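Local coordinates for protein benzyl alcohol dehydrogenase (Acinetobacter calcoaceticus, PDB 1F8F) that catalyses the NAD-dependent oxidation of benzyl alcohol to benzaldehyde, probably through a zinc-bound alkoxide, as a medium-chain zinc alcohol dehydrogenase, at residues 168-173 / 365-370; 41-46 / 349-354; 173-178 / 337-342. All blocks are in the same frame, centred on the assembly; numbering follows the deposited sequence.

In the fold
Each contact has a segment that carries a ligand of the zinc beside the nicotinamide, Cys44 or Cys173. Contacts 1 and 2 have centres about 9 Å apart and meet in one sheet, where strand 365-369 runs antiparallel to strand 33-42. Contact 3 shares Cys173 with contact 1, about 10 Å from it, and lies about 16 Å from contact 2, centre to centre. Along the chain contacts 1 and 2 interleave, and contact 3 is nested within both. Cys44 and Cys173 reach the zinc before the Rossmann strands; after them the chain comes back, its 3-10 segment 339-342 against helix 174-186, helix 351-360 against Met43 and strand 365-369 into the sheet of strand 33-42.

Contact 1 of 3, residues 168-173 / 365-370; sequences LGPLGC and KPIIKI. With ZN (zinc ion), chain B.
Residues 168-171, with helical backbone angles, lead to Cys173 at the N-cap of helix 174-186 and lie against strand 365-369, nearest where the CA atoms of Pro170 and Ile367 are 7.9 Å apart. The pyrrolidine ring of Pro170 carries its whole side of the contact and meets two side chains two residues apart on the strand. Its CG packs on the end of Ile367, 3.7 Å from Ile367 CD1, and the two side chains cross at about a right angle. Ile367 has CG1 beside its backbone N (chi1 -55°) and an extended second torsion (chi2 -172°), which carries CD1 out to the proline. Next to CG, Pro170 CB touches the aliphatic stem of Lys365, 4.0 Å from Lys365 CD. That lysine bends at chi2 and chi3, laying its methylenes along the ring while NZ goes on to a hydrogen bond with Met43 O and a salt bridge with Glu66. The turn is held by Leu171 N to Leu168 O and Gly172 N to Gly169 O, and after it Cys173 SG binds zinc at 2.2 Å, with Cys44 and His65. Strand 365-369 is flanked by strands 343-347, parallel, and 33-42, antiparallel; Glu66 of strand 66-74 touches Pro170 and Cys173, so the turn carrying this zinc ligand packs on their sheet.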
# COMPACT_ATOMS: atom_id res chain seq x y z
N LEU A 168 -10.97 8.57 30.26
CA LEU A 168 -10.18 7.88 29.23
C LEU A 168 -9.98 6.40 29.20
O LEU A 168 -9.57 5.80 28.17
CB LEU A 168 -8.75 8.47 29.23
CG LEU A 168 -8.70 10.00 29.07
CD1 LEU A 168 -7.24 10.39 29.05
CD2 LEU A 168 -9.40 10.50 27.79
N GLY A 169 -10.33 5.64 30.26
CA GLY A 169 -10.27 4.19 30.25
C GLY A 169 -10.79 3.52 28.99
O GLY A 169 -10.21 2.58 28.40
N PRO A 170 -12.01 3.85 28.56
CA PRO A 170 -12.66 3.24 27.40
C PRO A 170 -11.85 3.30 26.13
O PRO A 170 -11.98 2.48 25.21
CB PRO A 170 -13.97 4.04 27.29
CG PRO A 170 -14.26 4.38 28.74
CD PRO A 170 -12.90 4.84 29.23
N LEU A 171 -10.88 4.21 26.01
CA LEU A 171 -9.98 4.29 24.88
C LEU A 171 -9.13 3.02 24.84
O LEU A 171 -8.62 2.67 23.77
CB LEU A 171 -9.08 5.53 24.86
CG LEU A 171 -9.74 6.92 24.74
CD1 LEU A 171 -8.71 8.02 24.99
CD2 LEU A 171 -10.32 7.12 23.39
N GLY A 172 -8.87 2.33 25.95
CA GLY A 172 -8.05 1.08 25.87
C GLY A 172 -8.77 -0.11 25.22
O GLY A 172 -8.20 -1.22 25.14
N CYS A 173 -10.04 0.01 24.81
CA CYS A 173 -10.76 -1.04 24.16
C CYS A 173 -11.83 -0.57 23.17
O CYS A 173 -11.56 -0.54 21.97
CB CYS A 173 -11.50 -2.05 25.06
SG CYS A 173 -12.19 -3.46 24.13
N LYS A 365 -21.91 3.71 26.82
CA LYS A 365 -20.65 3.38 27.48
C LYS A 365 -20.61 3.73 28.97
O LYS A 365 -20.19 4.82 29.34
CB LYS A 365 -19.47 4.07 26.73
CG LYS A 365 -18.12 4.00 27.40
CD LYS A 365 -17.67 2.54 27.61
CE LYS A 365 -17.44 1.80 26.29
NZ LYS A 365 -17.07 0.35 26.51
N PRO A 366 -20.85 2.78 29.84
CA PRO A 366 -20.71 3.00 31.30
C PRO A 366 -19.26 3.12 31.73
O PRO A 366 -18.34 2.55 31.11
CB PRO A 366 -21.37 1.79 31.92
CG PRO A 366 -21.91 0.90 30.81
CD PRO A 366 -21.25 1.38 29.53
N ILE A 367 -18.95 3.85 32.78
CA ILE A 367 -17.67 4.08 33.43
C ILE A 367 -17.81 3.98 34.95
O ILE A 367 -18.69 4.62 35.56
CB ILE A 367 -16.94 5.37 33.10
CG1 ILE A 367 -16.73 5.56 31.58
CG2 ILE A 367 -15.55 5.32 33.77
CD1 ILE A 367 -15.85 6.72 31.14
N ILE A 368 -17.28 2.89 35.51
CA ILE A 368 -17.35 2.64 36.95
C ILE A 368 -16.33 3.53 37.64
O ILE A 368 -15.10 3.35 37.48
CB ILE A 368 -17.14 1.12 37.26
CG1 ILE A 368 -18.07 0.24 36.48
CG2 ILE A 368 -17.43 0.84 38.75
CD1 ILE A 368 -17.74 -0.49 35.22
N LYS A 369 -16.78 4.53 38.38
CA LYS A 369 -15.90 5.38 39.19
C LYS A 369 -15.48 4.60 40.45
O LYS A 369 -16.36 4.09 41.12
CB LYS A 369 -16.50 6.68 39.68
CG LYS A 369 -16.57 7.81 38.67
CD LYS A 369 -17.10 9.06 39.42
CE LYS A 369 -17.66 10.04 38.39
NZ LYS A 369 -17.49 11.46 38.81
N ILE A 370 -14.19 4.48 40.65
CA ILE A 370 -13.57 3.66 41.68
C ILE A 370 -12.83 4.43 42.77
O ILE A 370 -13.19 4.26 43.92
CB ILE A 370 -12.66 2.65 40.96
CG1 ILE A 370 -13.56 1.67 40.19
CG2 ILE A 370 -11.77 1.92 41.96
CD1 ILE A 370 -12.86 0.72 39.25
ZN ZN B . -13.73 -4.62 25.12

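Contact 2 of 3, residues 41-46 / 349-354; sequences TGMCHT and DEINQA. With ZN (zinc ion), chain B; NAD (nicotinamide-adenine-dinucleotide), chain F; EOH (ethanol), chain G.
Met43 overlaps the first turn of helix 351-360 with the end of its side chain. Its methyl CE lies 3.4 Å from Ala354 CB, closer than two carbons normally pack, and 3.9 Å from Ile351 CG1; it also rests near the backbone O of Ile351. The sulfur sits alongside the carbonyl group of Ala354, with SD 3.7 Å from Ala354 C. Met43 reaches this far because its chain is extended through chi1 (-173°) and chi2, and only the last torsion, chi3 -72°, turns CE onto the helix. Ala354 points at it, while Ile351 meets it with CG1 from the same turn; Pro366 and Ile368 of strand 365-369 also touch the methionine side chain.

The residues after Met43 turn to the active site. Cys44 SG binds zinc at 2.4 Å and also accepts a capping bond from Thr46 N, from the N-cap position of helix 45-51. Thr46 OG1 donates to the oxygen of a bound ethanol, 2.6 Å from EOH O, and accepts from the ribose hydroxyl of NAD, 3.2 Å from NAD O2D. His45 ND1 makes a weak bond to the same O2D, which lies at the edge of the imidazole and in its plane. Ethanol, probably from the crystallisation liquor, also binds zinc through its oxygen. The chain from zinc through the alcohol oxygen and Thr46 OG1 to ribose O2D is consistent with the first steps of the proton relay of zinc alcohol dehydrogenases.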
# COMPACT_ATOMS: atom_id res chain seq x y z
N THR A 41 -12.90 2.82 35.43
CA THR A 41 -12.75 1.76 34.46
C THR A 41 -14.01 1.60 33.61
O THR A 41 -15.07 1.37 34.19
CB THR A 41 -12.55 0.39 35.13
OG1 THR A 41 -11.38 0.43 35.95
CG2 THR A 41 -12.31 -0.77 34.15
N GLY A 42 -13.85 1.66 32.29
CA GLY A 42 -15.01 1.47 31.43
C GLY A 42 -15.60 0.08 31.44
O GLY A 42 -14.91 -0.88 31.78
N MET A 43 -16.86 -0.09 31.06
CA MET A 43 -17.55 -1.36 30.98
C MET A 43 -17.90 -1.65 29.51
O MET A 43 -18.42 -0.84 28.78
CB MET A 43 -18.87 -1.46 31.74
CG MET A 43 -19.41 -2.90 31.74
SD MET A 43 -21.09 -2.93 32.50
CE MET A 43 -20.63 -2.67 34.22
N CYS A 44 -17.62 -2.87 29.11
CA CYS A 44 -17.76 -3.34 27.73
C CYS A 44 -18.47 -4.67 27.72
O CYS A 44 -18.41 -5.56 28.56
CB CYS A 44 -16.36 -3.37 27.11
SG CYS A 44 -16.07 -4.41 25.68
N HIS A 45 -19.18 -4.90 26.63
CA HIS A 45 -19.95 -6.06 26.29
C HIS A 45 -19.23 -7.35 26.61
O HIS A 45 -19.72 -8.30 27.20
CB HIS A 45 -20.35 -5.90 24.80
CG HIS A 45 -21.40 -6.92 24.47
ND1 HIS A 45 -21.23 -7.87 23.48
CD2 HIS A 45 -22.60 -7.15 25.05
CE1 HIS A 45 -22.31 -8.65 23.45
NE2 HIS A 45 -23.14 -8.23 24.39
N THR A 46 -17.94 -7.37 26.25
CA THR A 46 -17.02 -8.43 26.52
C THR A 46 -16.91 -8.79 27.99
O THR A 46 -16.73 -10.00 28.27
CB THR A 46 -15.64 -8.15 25.89
OG1 THR A 46 -15.82 -7.86 24.48
CG2 THR A 46 -14.77 -9.39 26.03
N ASP A 349 -20.49 0.70 43.75
CA ASP A 349 -21.54 -0.15 44.27
C ASP A 349 -22.73 -0.18 43.32
O ASP A 349 -23.73 -0.81 43.69
CB ASP A 349 -21.92 0.22 45.71
CG ASP A 349 -22.53 1.58 45.87
OD1 ASP A 349 -23.06 2.22 44.93
OD2 ASP A 349 -22.52 2.12 47.01
N GLU A 350 -22.71 0.42 42.13
CA GLU A 350 -23.81 0.29 41.19
C GLU A 350 -23.37 -0.48 39.94
O GLU A 350 -24.07 -0.56 38.92
CB GLU A 350 -24.38 1.64 40.78
CG GLU A 350 -24.72 2.61 41.90
CD GLU A 350 -24.95 4.04 41.47
OE1 GLU A 350 -24.26 4.59 40.57
OE2 GLU A 350 -25.90 4.66 42.03
N ILE A 351 -22.26 -1.18 40.00
CA ILE A 351 -21.67 -1.92 38.88
C ILE A 351 -22.63 -2.93 38.28
O ILE A 351 -22.73 -2.90 37.04
CB ILE A 351 -20.29 -2.46 39.26
CG1 ILE A 351 -19.56 -2.96 37.99
CG2 ILE A 351 -20.45 -3.59 40.28
CD1 ILE A 351 -18.27 -3.70 38.25
N ASN A 352 -23.42 -3.70 38.99
CA ASN A 352 -24.46 -4.57 38.44
C ASN A 352 -25.56 -3.89 37.63
O ASN A 352 -26.15 -4.49 36.73
CB ASN A 352 -25.20 -5.33 39.56
CG ASN A 352 -24.25 -6.43 40.01
OD1 ASN A 352 -23.92 -7.30 39.16
ND2 ASN A 352 -23.84 -6.26 41.27
N GLN A 353 -25.90 -2.65 37.96
CA GLN A 353 -26.85 -1.82 37.26
C GLN A 353 -26.23 -1.25 35.97
O GLN A 353 -26.91 -1.05 34.99
CB GLN A 353 -27.28 -0.58 38.06
CG GLN A 353 -28.34 0.23 37.31
CD GLN A 353 -29.73 -0.34 37.50
OE1 GLN A 353 -30.08 -0.46 38.68
NE2 GLN A 353 -30.46 -0.63 36.45
N ALA A 354 -24.90 -1.09 36.00
CA ALA A 354 -24.24 -0.62 34.77
C ALA A 354 -24.36 -1.73 33.72
O ALA A 354 -24.68 -1.40 32.57
CB ALA A 354 -22.82 -0.18 35.05
ZN ZN B . -13.73 -4.62 25.12
PA NAD F . -23.24 -2.43 22.26
O1A NAD F . -23.01 -1.10 22.90
O2A NAD F . -24.18 -3.36 22.91
O5B NAD F . -23.53 -2.25 20.71
C5B NAD F . -24.01 -3.17 19.70
C4B NAD F . -25.27 -2.63 19.03
O4B NAD F . -25.79 -3.64 18.11
C3B NAD F . -26.44 -2.23 19.94
O3B NAD F . -26.72 -0.84 19.88
C2B NAD F . -27.65 -3.01 19.43
O2B NAD F . -28.87 -2.26 19.36
C1B NAD F . -27.19 -3.41 18.02
N9A NAD F . -27.83 -4.61 17.49
C8A NAD F . -27.93 -5.86 18.04
N7A NAD F . -28.59 -6.72 17.26
C5A NAD F . -28.95 -5.97 16.16
C6A NAD F . -29.66 -6.28 14.99
N6A NAD F . -30.16 -7.47 14.69
N1A NAD F . -29.82 -5.29 14.08
C2A NAD F . -29.32 -4.05 14.35
N3A NAD F . -28.65 -3.66 15.39
C4A NAD F . -28.50 -4.67 16.28
O3 NAD F . -21.77 -3.14 22.17
PN NAD F . -20.39 -2.40 21.85
O1N NAD F . -20.57 -1.39 20.80
O2N NAD F . -19.83 -1.87 23.10
O5D NAD F . -19.54 -3.69 21.33
C5D NAD F . -19.75 -4.16 19.99
C4D NAD F . -19.30 -5.55 19.73
O4D NAD F . -17.88 -5.63 19.38
C3D NAD F . -19.58 -6.70 20.70
O3D NAD F . -19.69 -7.92 19.94
C2D NAD F . -18.24 -6.76 21.44
O2D NAD F . -18.04 -7.93 22.22
C1D NAD F . -17.36 -6.71 20.17
N1N NAD F . -16.00 -6.29 20.51
C2N NAD F . -15.03 -6.68 19.65
C3N NAD F . -13.74 -6.25 19.89
C7N NAD F . -12.54 -6.62 18.95
O7N NAD F . -11.40 -6.24 19.24
N7N NAD F . -12.87 -7.37 17.83
C4N NAD F . -13.44 -5.40 20.99
C5N NAD F . -14.57 -4.66 21.39
C6N NAD F . -15.89 -5.04 21.21
C1 EOH G . -12.35 -7.11 23.29
C2 EOH G . -12.36 -8.26 22.37
O EOH G . -13.58 -6.67 23.86

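Contact 3 of 3, residues 173-178 / 337-342; sequences CGIQTG and FPFDQL. With ZN (zinc ion), chain B; NAD (nicotinamide-adenine-dinucleotide), chain F.
Ile175, in the first turn of helix 174-186, meets three side chains of segment 337-342. Its branch methyl CG2 comes at the edge of the Phe337 ring, near the ring plane, and lies 3.6 Å from Phe337 CZ. The same methyl is 4.0 Å from Phe339 CB, while the other branch sends CD1 to within 4.3 Å of Leu342 CD1. With CG2 anti to the backbone N and CG1 beside it (chi1 -39°), the two branches divide between the phenylalanines and the leucine.

Around this apolar shell, Pro338 centres an inverse gamma turn between the two phenylalanines, and residues 339-342 form a 3-10 segment that brings Leu342 round to the isoleucine. Tyr332 of helix 321-333 stacks edge-to-face with Phe339. Leu208 of helix 201-213 touches Phe337, Leu204 of the same helix touches Leu342, and Ser205 touches Ile175, which ties the contact to the Rossmann part of the fold.

Across the helix from Ile175, Thr177 faces the cofactor. Its OG1 donates to Cys173 O at 2.8 Å, from above the carbonyl plane and 48° out of it, and Thr177 N bonds to that oxygen as well. The hydroxyl also lies 3.5 Å from NAD C4N, the carbon that exchanges hydride in these enzymes, and Cys173 SG is 3.8 Å from NAD C5N. The N-cap Cys173, a zinc-bound sulfur, and Thr177 in the first turn thus lie against the nicotinamide, with apolar packing on the far side in Ile175, placing metal ligand and nicotinamide side by side, as hydride transfer to C4N in this family requires.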
# COMPACT_ATOMS: atom_id res chain seq x y z
N CYS A 173 -10.04 0.01 24.81
CA CYS A 173 -10.76 -1.04 24.16
C CYS A 173 -11.83 -0.57 23.17
O CYS A 173 -11.56 -0.54 21.97
CB CYS A 173 -11.50 -2.05 25.06
SG CYS A 173 -12.19 -3.46 24.13
N GLY A 174 -13.08 -0.37 23.62
CA GLY A 174 -14.14 -0.06 22.64
C GLY A 174 -13.97 1.16 21.73
O GLY A 174 -14.38 1.09 20.54
N ILE A 175 -13.47 2.29 22.20
CA ILE A 175 -13.28 3.48 21.37
C ILE A 175 -12.16 3.30 20.33
O ILE A 175 -12.39 3.57 19.17
CB ILE A 175 -13.08 4.74 22.22
CG1 ILE A 175 -14.00 4.73 23.46
CG2 ILE A 175 -13.34 6.02 21.39
CD1 ILE A 175 -15.50 4.72 23.19
N GLN A 176 -11.01 2.69 20.70
CA GLN A 176 -9.91 2.41 19.80
C GLN A 176 -10.35 1.36 18.78
O GLN A 176 -9.92 1.39 17.62
CB GLN A 176 -8.58 1.99 20.44
CG GLN A 176 -8.40 0.61 21.05
CD GLN A 176 -6.98 0.40 21.57
OE1 GLN A 176 -6.10 1.20 21.21
NE2 GLN A 176 -6.64 -0.58 22.41
N THR A 177 -11.24 0.46 19.21
CA THR A 177 -11.66 -0.62 18.31
C THR A 177 -12.45 -0.04 17.14
O THR A 177 -12.23 -0.34 15.96
CB THR A 177 -12.51 -1.71 19.01
OG1 THR A 177 -11.76 -2.46 19.97
CG2 THR A 177 -13.04 -2.72 17.98
N GLY A 178 -13.37 0.83 17.44
CA GLY A 178 -14.22 1.41 16.42
C GLY A 178 -13.53 2.44 15.56
O GLY A 178 -13.73 2.40 14.32
N PHE A 337 -13.28 14.94 18.01
CA PHE A 337 -13.70 13.54 18.22
C PHE A 337 -14.33 13.46 19.59
O PHE A 337 -13.64 13.22 20.60
CB PHE A 337 -12.44 12.67 18.05
CG PHE A 337 -12.56 11.23 18.32
CD1 PHE A 337 -13.20 10.40 17.42
CD2 PHE A 337 -12.05 10.71 19.50
CE1 PHE A 337 -13.32 9.03 17.70
CE2 PHE A 337 -12.17 9.34 19.74
CZ PHE A 337 -12.79 8.50 18.85
N PRO A 338 -15.62 13.84 19.65
CA PRO A 338 -16.31 13.98 20.93
C PRO A 338 -16.88 12.70 21.47
O PRO A 338 -18.07 12.58 21.73
CB PRO A 338 -17.29 15.09 20.56
CG PRO A 338 -17.72 14.77 19.16
CD PRO A 338 -16.48 14.26 18.51
N PHE A 339 -16.05 11.69 21.79
CA PHE A 339 -16.46 10.40 22.31
C PHE A 339 -17.03 10.54 23.72
O PHE A 339 -17.73 9.62 24.12
CB PHE A 339 -15.35 9.32 22.36
CG PHE A 339 -14.38 9.55 23.49
CD1 PHE A 339 -13.41 10.54 23.38
CD2 PHE A 339 -14.48 8.87 24.68
CE1 PHE A 339 -12.51 10.83 24.37
CE2 PHE A 339 -13.62 9.16 25.72
CZ PHE A 339 -12.62 10.12 25.56
N ASP A 340 -16.76 11.62 24.46
CA ASP A 340 -17.40 11.86 25.74
C ASP A 340 -18.93 11.87 25.65
O ASP A 340 -19.62 11.75 26.66
CB ASP A 340 -16.97 13.17 26.39
CG ASP A 340 -17.27 14.45 25.66
OD1 ASP A 340 -17.47 14.51 24.44
OD2 ASP A 340 -17.35 15.48 26.36
N GLN A 341 -19.54 12.01 24.48
CA GLN A 341 -21.00 11.95 24.37
C GLN A 341 -21.57 10.54 24.47
O GLN A 341 -22.78 10.49 24.55
CB GLN A 341 -21.57 12.62 23.12
CG GLN A 341 -20.91 13.98 23.02
CD GLN A 341 -21.80 15.15 22.82
OE1 GLN A 341 -22.69 15.37 23.68
NE2 GLN A 341 -21.48 15.85 21.71
N LEU A 342 -20.76 9.48 24.50
CA LEU A 342 -21.32 8.14 24.67
C LEU A 342 -21.35 7.72 26.15
O LEU A 342 -21.75 6.60 26.52
CB LEU A 342 -20.41 7.18 23.89
CG LEU A 342 -20.00 7.61 22.48
CD1 LEU A 342 -19.05 6.63 21.79
CD2 LEU A 342 -21.21 7.78 21.56
ZN ZN B . -13.73 -4.62 25.12
PA NAD F . -23.24 -2.43 22.26
O1A NAD F . -23.01 -1.10 22.90
O2A NAD F . -24.18 -3.36 22.91
O5B NAD F . -23.53 -2.25 20.71
C5B NAD F . -24.01 -3.17 19.70
C4B NAD F . -25.27 -2.63 19.03
O4B NAD F . -25.79 -3.64 18.11
C3B NAD F . -26.44 -2.23 19.94
O3B NAD F . -26.72 -0.84 19.88
C2B NAD F . -27.65 -3.01 19.43
O2B NAD F . -28.87 -2.26 19.36
C1B NAD F . -27.19 -3.41 18.02
N9A NAD F . -27.83 -4.61 17.49
C8A NAD F . -27.93 -5.86 18.04
N7A NAD F . -28.59 -6.72 17.26
C5A NAD F . -28.95 -5.97 16.16
C6A NAD F . -29.66 -6.28 14.99
N6A NAD F . -30.16 -7.47 14.69
N1A NAD F . -29.82 -5.29 14.08
C2A NAD F . -29.32 -4.05 14.35
N3A NAD F . -28.65 -3.66 15.39
C4A NAD F . -28.50 -4.67 16.28
O3 NAD F . -21.77 -3.14 22.17
PN NAD F . -20.39 -2.40 21.85
O1N NAD F . -20.57 -1.39 20.80
O2N NAD F . -19.83 -1.87 23.10
O5D NAD F . -19.54 -3.69 21.33
C5D NAD F . -19.75 -4.16 19.99
C4D NAD F . -19.30 -5.55 19.73
O4D NAD F . -17.88 -5.63 19.38
C3D NAD F . -19.58 -6.70 20.70
O3D NAD F . -19.69 -7.92 19.94
C2D NAD F . -18.24 -6.76 21.44
O2D NAD F . -18.04 -7.93 22.22
C1D NAD F . -17.36 -6.71 20.17
N1N NAD F . -16.00 -6.29 20.51
C2N NAD F . -15.03 -6.68 19.65
C3N NAD F . -13.74 -6.25 19.89
C7N NAD F . -12.54 -6.62 18.95
O7N NAD F . -11.40 -6.24 19.24
N7N NAD F . -12.87 -7.37 17.83
C4N NAD F . -13.44 -5.40 20.99
C5N NAD F . -14.57 -4.66 21.39
C6N NAD F . -15.89 -5.04 21.21